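Local coordinates for transglutaminase-like domain-containing protein (Streptococcus suis, PDB 4XZ7) that acts as a homodimeric transglutaminase with antiphagocytic properties, a virulence factor that probably joins glutamine side chains to amines through its transglutaminase-like domain, at residues V181-V186 with Y247-D252; F220-A225 with S332-D337. All blocks are in the same frame, centred on the assembly; numbering follows the deposited sequence.

Contact 1: V181-V186 with Y247-D252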
loop_
_atom_site.group_PDB
_atom_site.type_symbol
_atom_site.label_atom_id
_atom_site.label_comp_id
_atom_site.label_asym_id
_atom_site.label_seq_id
_atom_site.Cartn_x
_atom_site.Cartn_y
_atom_site.Cartn_z
ATOM N N VAL B 181 3.927 -2.431 4.380
ATOM C CA VAL B 181 4.054 -3.659 5.192
ATOM C C VAL B 181 5.323 -3.750 6.053
ATOM O O VAL B 181 5.390 -4.579 6.947
ATOM C CB VAL B 181 3.987 -4.979 4.332
ATOM C CG1 VAL B 181 2.662 -5.089 3.610
ATOM C CG2 VAL B 181 5.161 -5.093 3.356
ATOM N N LYS B 182 6.313 -2.901 5.819
ATOM C CA LYS B 182 7.610 -3.090 6.481
ATOM C C LYS B 182 7.564 -2.835 7.998
ATOM O O LYS B 182 8.404 -3.339 8.745
ATOM C CB LYS B 182 8.662 -2.196 5.822
ATOM C CG LYS B 182 8.423 -0.694 6.003
ATOM C CD LYS B 182 9.443 0.146 5.221
ATOM C CE LYS B 182 9.413 1.619 5.664
ATOM N NZ LYS B 182 10.311 2.488 4.868
ATOM N N ASN B 183 6.561 -2.092 8.454
ATOM C CA ASN B 183 6.425 -1.797 9.885
ATOM C C ASN B 183 5.242 -2.473 10.578
ATOM O O ASN B 183 4.946 -2.189 11.747
ATOM C CB ASN B 183 6.322 -0.286 10.087
ATOM C CG ASN B 183 7.644 0.425 9.847
ATOM O OD1 ASN B 183 8.652 -0.207 9.513
ATOM N ND2 ASN B 183 7.644 1.747 10.013
ATOM N N ILE B 184 4.546 -3.357 9.868
ATOM C CA ILE B 184 3.477 -4.107 10.513
ATOM C C ILE B 184 3.790 -5.595 10.492
ATOM O O ILE B 184 4.844 -5.999 9.995
ATOM C CB ILE B 184 2.108 -3.855 9.862
ATOM C CG1 ILE B 184 2.129 -4.175 8.362
ATOM C CG2 ILE B 184 1.666 -2.433 10.125
ATOM C CD1 ILE B 184 0.746 -4.042 7.682
ATOM N N ASN B 185 2.881 -6.406 11.033
ATOM C CA ASN B 185 3.205 -7.800 11.344
ATOM C C ASN B 185 4.507 -7.832 12.128
ATOM O O ASN B 185 5.380 -8.638 11.859
ATOM C CB ASN B 185 3.324 -8.640 10.061
ATOM C CG ASN B 185 2.180 -8.391 9.103
ATOM O OD1 ASN B 185 1.011 -8.522 9.469
ATOM N ND2 ASN B 185 2.506 -7.991 7.884
ATOM N N VAL B 186 4.644 -6.909 13.076
ATOM C CA VAL B 186 5.859 -6.805 13.859
ATOM C C VAL B 186 6.136 -8.111 14.629
ATOM O O VAL B 186 5.226 -8.705 15.213
ATOM C CB VAL B 186 5.774 -5.632 14.843
ATOM C CG1 VAL B 186 6.960 -5.673 15.825
ATOM C CG2 VAL B 186 5.713 -4.316 14.089
ATOM N N TYR B 247 2.571 10.095 7.541
ATOM C CA TYR B 247 2.075 10.393 8.883
ATOM C C TYR B 247 2.302 9.192 9.807
ATOM O O TYR B 247 2.804 9.318 10.942
ATOM C CB TYR B 247 0.588 10.761 8.870
ATOM C CG TYR B 247 0.030 10.913 10.270
ATOM C CD1 TYR B 247 0.211 12.088 10.992
ATOM C CD2 TYR B 247 -0.642 9.868 10.879
ATOM C CE1 TYR B 247 -0.284 12.218 12.287
ATOM C CE2 TYR B 247 -1.129 9.980 12.161
ATOM C CZ TYR B 247 -0.955 11.151 12.862
ATOM O OH TYR B 247 -1.457 11.232 14.138
ATOM N N TYR B 248 1.962 8.022 9.299
ATOM C CA TYR B 248 2.103 6.806 10.076
ATOM C C TYR B 248 3.580 6.458 10.247
ATOM O O TYR B 248 3.998 6.027 11.329
ATOM C CB TYR B 248 1.306 5.674 9.406
ATOM C CG TYR B 248 -0.119 6.126 9.211
ATOM C CD1 TYR B 248 -0.920 6.369 10.307
ATOM C CD2 TYR B 248 -0.633 6.387 7.951
ATOM C CE1 TYR B 248 -2.202 6.822 10.170
ATOM C CE2 TYR B 248 -1.942 6.840 7.797
ATOM C CZ TYR B 248 -2.713 7.059 8.921
ATOM O OH TYR B 248 -4.013 7.509 8.825
ATOM N N LEU B 249 4.380 6.693 9.207
ATOM C CA LEU B 249 5.820 6.436 9.311
ATOM C C LEU B 249 6.518 7.376 10.300
ATOM O O LEU B 249 7.603 7.060 10.824
ATOM C CB LEU B 249 6.491 6.568 7.950
ATOM C CG LEU B 249 6.103 5.529 6.909
ATOM C CD1 LEU B 249 6.659 5.980 5.550
ATOM C CD2 LEU B 249 6.696 4.204 7.318
ATOM N N GLY B 250 5.922 8.540 10.541
ATOM C CA GLY B 250 6.491 9.462 11.511
ATOM C C GLY B 250 5.899 9.325 12.903
ATOM O O GLY B 250 6.392 9.960 13.860
ATOM N N SER B 251 4.833 8.521 13.016
ATOM C CA SER B 251 4.084 8.412 14.271
ATOM C C SER B 251 4.237 7.085 15.020
ATOM O O SER B 251 3.939 7.016 16.220
ATOM C CB SER B 251 2.595 8.639 14.007
ATOM O OG SER B 251 2.360 9.933 13.472
ATOM N N ASP B 252 4.671 6.027 14.325
ATOM C CA ASP B 252 4.713 4.719 14.965
ATOM C C ASP B 252 6.008 4.486 15.736
ATOM O O ASP B 252 6.907 5.330 15.753
ATOM C CB ASP B 252 4.469 3.573 13.958
ATOM C CG ASP B 252 5.621 3.338 12.977
ATOM O OD1 ASP B 252 6.769 3.749 13.221
ATOM O OD2 ASP B 252 5.363 2.690 11.939
#
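Asn183 and Leu249 bring the two backbones nearest, their CA atoms 8.3 Å apart, where a type I turn running from Val181 to Ile184 faces helix 245-251 and the turn after it. The one direct polar link runs from Asn183 ND2 to Asp252 OD2, 3.1 Å long with an N-H...O angle of 147°. It uses the syn lone pair of the carboxylate, while OD2 is tilted somewhat out of the amide plane, and the amide and carboxylate planes lie 52° apart. Asparagine suits the turn because its short amide works at both ends: OD1 accepts from Arg190 as ND2 donates. Asp252 likewise divides its oxygens. OD1 caps the backbone N of Phe254 at the approach to helix 255-259, whereas OD2 also accepts from Tyr173 OH and Asn167 ND2 of the second subunit, which makes the loop joining helices 170-181 and 188-205 part of the homodimer interface. With three donors on one buried oxygen, Asp252 probably stays ionised. Leu249 supplies the apolar part: its CD2 methyl comes 3.8 Å from Asn183 ND2 and meets Lys182 CE at 4.1 Å. The lysine leaves the backbone with CG between N and the carbonyl carbon (chi1 66°), then runs extended across the leucine at about a right angle, its aliphatic stem giving CE to the methyl while NZ bonds to Asn179 OD1.

Contact 2: F220-A225 with S332-D337; sequences FVQYVA and STIGED
Apolar contact comes first: Val221 CG1 and Ile334 CG2 meet at 4.2 Å, methyl against methyl, where a branched residue on helix 213-227 faces another on the loop 332-337. Both are buried, and Val221 also touches Phe275 of helix 264-277 and Ile309 of strand 305-309, so Ile334 joins an apolar cluster between helix and sheet. Gln222 borders this pair toward solvent. Its CG is anti to the backbone N (chi1 -160°) and the chain then bends at chi2, bringing NE2 to 4.4 Å from Ile334 CG2 and 3.9 Å from Thr333 O, too long for a hydrogen bond. A water between NE2 and Thr333 OG1 is modelled too close to the amide for that bridge to be trusted. Polar bonds shape the loop itself. Ser332 OG accepts from Ile334 N and Glu336 N, each at 3.1 Å, and Gly335 accommodates the positive phi between them. Glu336 OE1 then ties the loop back to the helix through a salt bridge to Arg214. The bond to Ile334 N makes an ST turn, here in the connection between strands 305-309 and 340-343, the outer strands of a five-stranded sheet consistent with a papain-like transglutaminase core.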
loop_
_atom_site.group_PDB
_atom_site.type_symbol
_atom_site.label_atom_id
_atom_site.label_comp_id
_atom_site.label_asym_id
_atom_site.label_seq_id
_atom_site.Cartn_x
_atom_site.Cartn_y
_atom_site.Cartn_z
ATOM N N PHE B 220 16.678 13.301 28.533
ATOM C CA PHE B 220 16.249 12.423 27.438
ATOM C C PHE B 220 15.503 13.192 26.328
ATOM O O PHE B 220 15.798 13.049 25.135
ATOM C CB PHE B 220 15.372 11.283 27.949
ATOM C CG PHE B 220 14.990 10.319 26.871
ATOM C CD1 PHE B 220 15.898 9.377 26.421
ATOM C CD2 PHE B 220 13.740 10.383 26.275
ATOM C CE1 PHE B 220 15.556 8.498 25.410
ATOM C CE2 PHE B 220 13.393 9.520 25.265
ATOM C CZ PHE B 220 14.296 8.580 24.824
ATOM N N VAL B 221 14.532 13.994 26.750
ATOM C CA VAL B 221 13.717 14.805 25.860
ATOM C C VAL B 221 14.589 15.683 24.968
ATOM O O VAL B 221 14.417 15.711 23.742
ATOM C CB VAL B 221 12.744 15.685 26.671
ATOM C CG1 VAL B 221 12.126 16.761 25.797
ATOM C CG2 VAL B 221 11.674 14.833 27.294
ATOM N N GLN B 222 15.548 16.373 25.586
ATOM C CA GLN B 222 16.419 17.274 24.842
ATOM C C GLN B 222 17.308 16.502 23.877
ATOM O O GLN B 222 17.510 16.919 22.727
ATOM C CB GLN B 222 17.276 18.117 25.790
ATOM C CG GLN B 222 17.836 19.378 25.132
ATOM C CD GLN B 222 16.747 20.383 24.726
ATOM O OE1 GLN B 222 16.408 20.508 23.543
ATOM N NE2 GLN B 222 16.213 21.113 25.707
ATOM N N TYR B 223 17.834 15.367 24.327
ATOM C CA TYR B 223 18.661 14.564 23.424
ATOM C C TYR B 223 17.913 14.106 22.167
ATOM O O TYR B 223 18.399 14.257 21.024
ATOM C CB TYR B 223 19.206 13.331 24.132
ATOM C CG TYR B 223 20.104 12.526 23.220
ATOM C CD1 TYR B 223 19.606 11.471 22.464
ATOM C CD2 TYR B 223 21.447 12.844 23.099
ATOM C CE1 TYR B 223 20.415 10.760 21.619
ATOM C CE2 TYR B 223 22.267 12.131 22.272
ATOM C CZ TYR B 223 21.748 11.093 21.532
ATOM O OH TYR B 223 22.573 10.386 20.703
ATOM N N VAL B 224 16.744 13.512 22.378
ATOM C CA VAL B 224 15.976 13.012 21.245
ATOM C C VAL B 224 15.627 14.166 20.319
ATOM O O VAL B 224 15.803 14.054 19.110
ATOM C CB VAL B 224 14.706 12.298 21.684
ATOM C CG1 VAL B 224 13.757 12.081 20.479
ATOM C CG2 VAL B 224 15.072 10.984 22.325
ATOM N N ALA B 225 15.180 15.288 20.887
ATOM C CA ALA B 225 14.883 16.475 20.075
ATOM C C ALA B 225 16.095 16.946 19.275
ATOM O O ALA B 225 15.943 17.523 18.199
ATOM C CB ALA B 225 14.373 17.613 20.961
ATOM N N SER B 332 11.261 26.029 33.678
ATOM C CA SER B 332 11.432 24.774 32.963
ATOM C C SER B 332 12.028 25.072 31.596
ATOM O O SER B 332 11.705 26.091 30.986
ATOM C CB SER B 332 10.100 24.023 32.816
ATOM O OG SER B 332 10.218 22.944 31.892
ATOM N N THR B 333 12.905 24.193 31.122
ATOM C CA THR B 333 13.476 24.335 29.793
ATOM C C THR B 333 12.947 23.257 28.857
ATOM O O THR B 333 13.481 23.076 27.765
ATOM C CB THR B 333 15.019 24.266 29.806
ATOM O OG1 THR B 333 15.451 22.965 30.233
ATOM C CG2 THR B 333 15.621 25.345 30.715
ATOM N N ILE B 334 11.915 22.533 29.291
ATOM C CA ILE B 334 11.209 21.605 28.394
ATOM C C ILE B 334 9.686 21.777 28.489
ATOM O O ILE B 334 8.917 20.866 28.145
ATOM C CB ILE B 334 11.568 20.106 28.659
ATOM C CG1 ILE B 334 11.046 19.628 30.017
ATOM C CG2 ILE B 334 13.069 19.861 28.508
ATOM C CD1 ILE B 334 11.911 20.016 31.164
ATOM N N GLY B 335 9.260 22.953 28.943
ATOM C CA GLY B 335 7.851 23.321 28.930
ATOM C C GLY B 335 6.934 22.476 29.802
ATOM O O GLY B 335 5.739 22.382 29.528
ATOM N N GLU B 336 7.497 21.868 30.846
ATOM C CA GLU B 336 6.747 21.058 31.804
ATOM C C GLU B 336 5.402 21.687 32.179
ATOM O O GLU B 336 5.344 22.846 32.614
ATOM C CB GLU B 336 7.602 20.830 33.061
ATOM C CG GLU B 336 6.850 20.334 34.292
ATOM C CD GLU B 336 7.775 20.041 35.483
ATOM O OE1 GLU B 336 8.929 19.595 35.278
ATOM O OE2 GLU B 336 7.341 20.249 36.630
ATOM N N ASP B 337 4.332 20.925 31.961
ATOM C CA ASP B 337 2.984 21.270 32.410
ATOM C C ASP B 337 2.452 22.570 31.854
ATOM O O ASP B 337 1.827 23.344 32.577
ATOM C CB ASP B 337 2.940 21.344 33.934
ATOM C CG ASP B 337 3.070 19.995 34.567
ATOM O OD1 ASP B 337 2.604 19.026 33.939
ATOM O OD2 ASP B 337 3.628 19.898 35.677
HETATM O O HOH W 1 16.712 21.388 28.056
#

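How the contacts relate
The segments alternate along the chain, a fragment of a larger protein that carries the transglutaminase-like domain, yet the contacts do not touch: their centres are about 25 Å apart and their nearest atoms about 10 Å. Contact 1, centred about 7 Å from the centre of the chain, involves the second subunit; contact 2, centred about 28 Å from it, lies within one subunit. Helix 264-277 relates them. Gly250 of contact 1 makes a backbone hydrogen bond with Met263, just before this helix, and Val221 of contact 2 packs on Phe275 near its far end. In papain-like transglutaminases the start of the corresponding helix carries the nucleophilic cysteine, so contact 1 is probably nearer the active site.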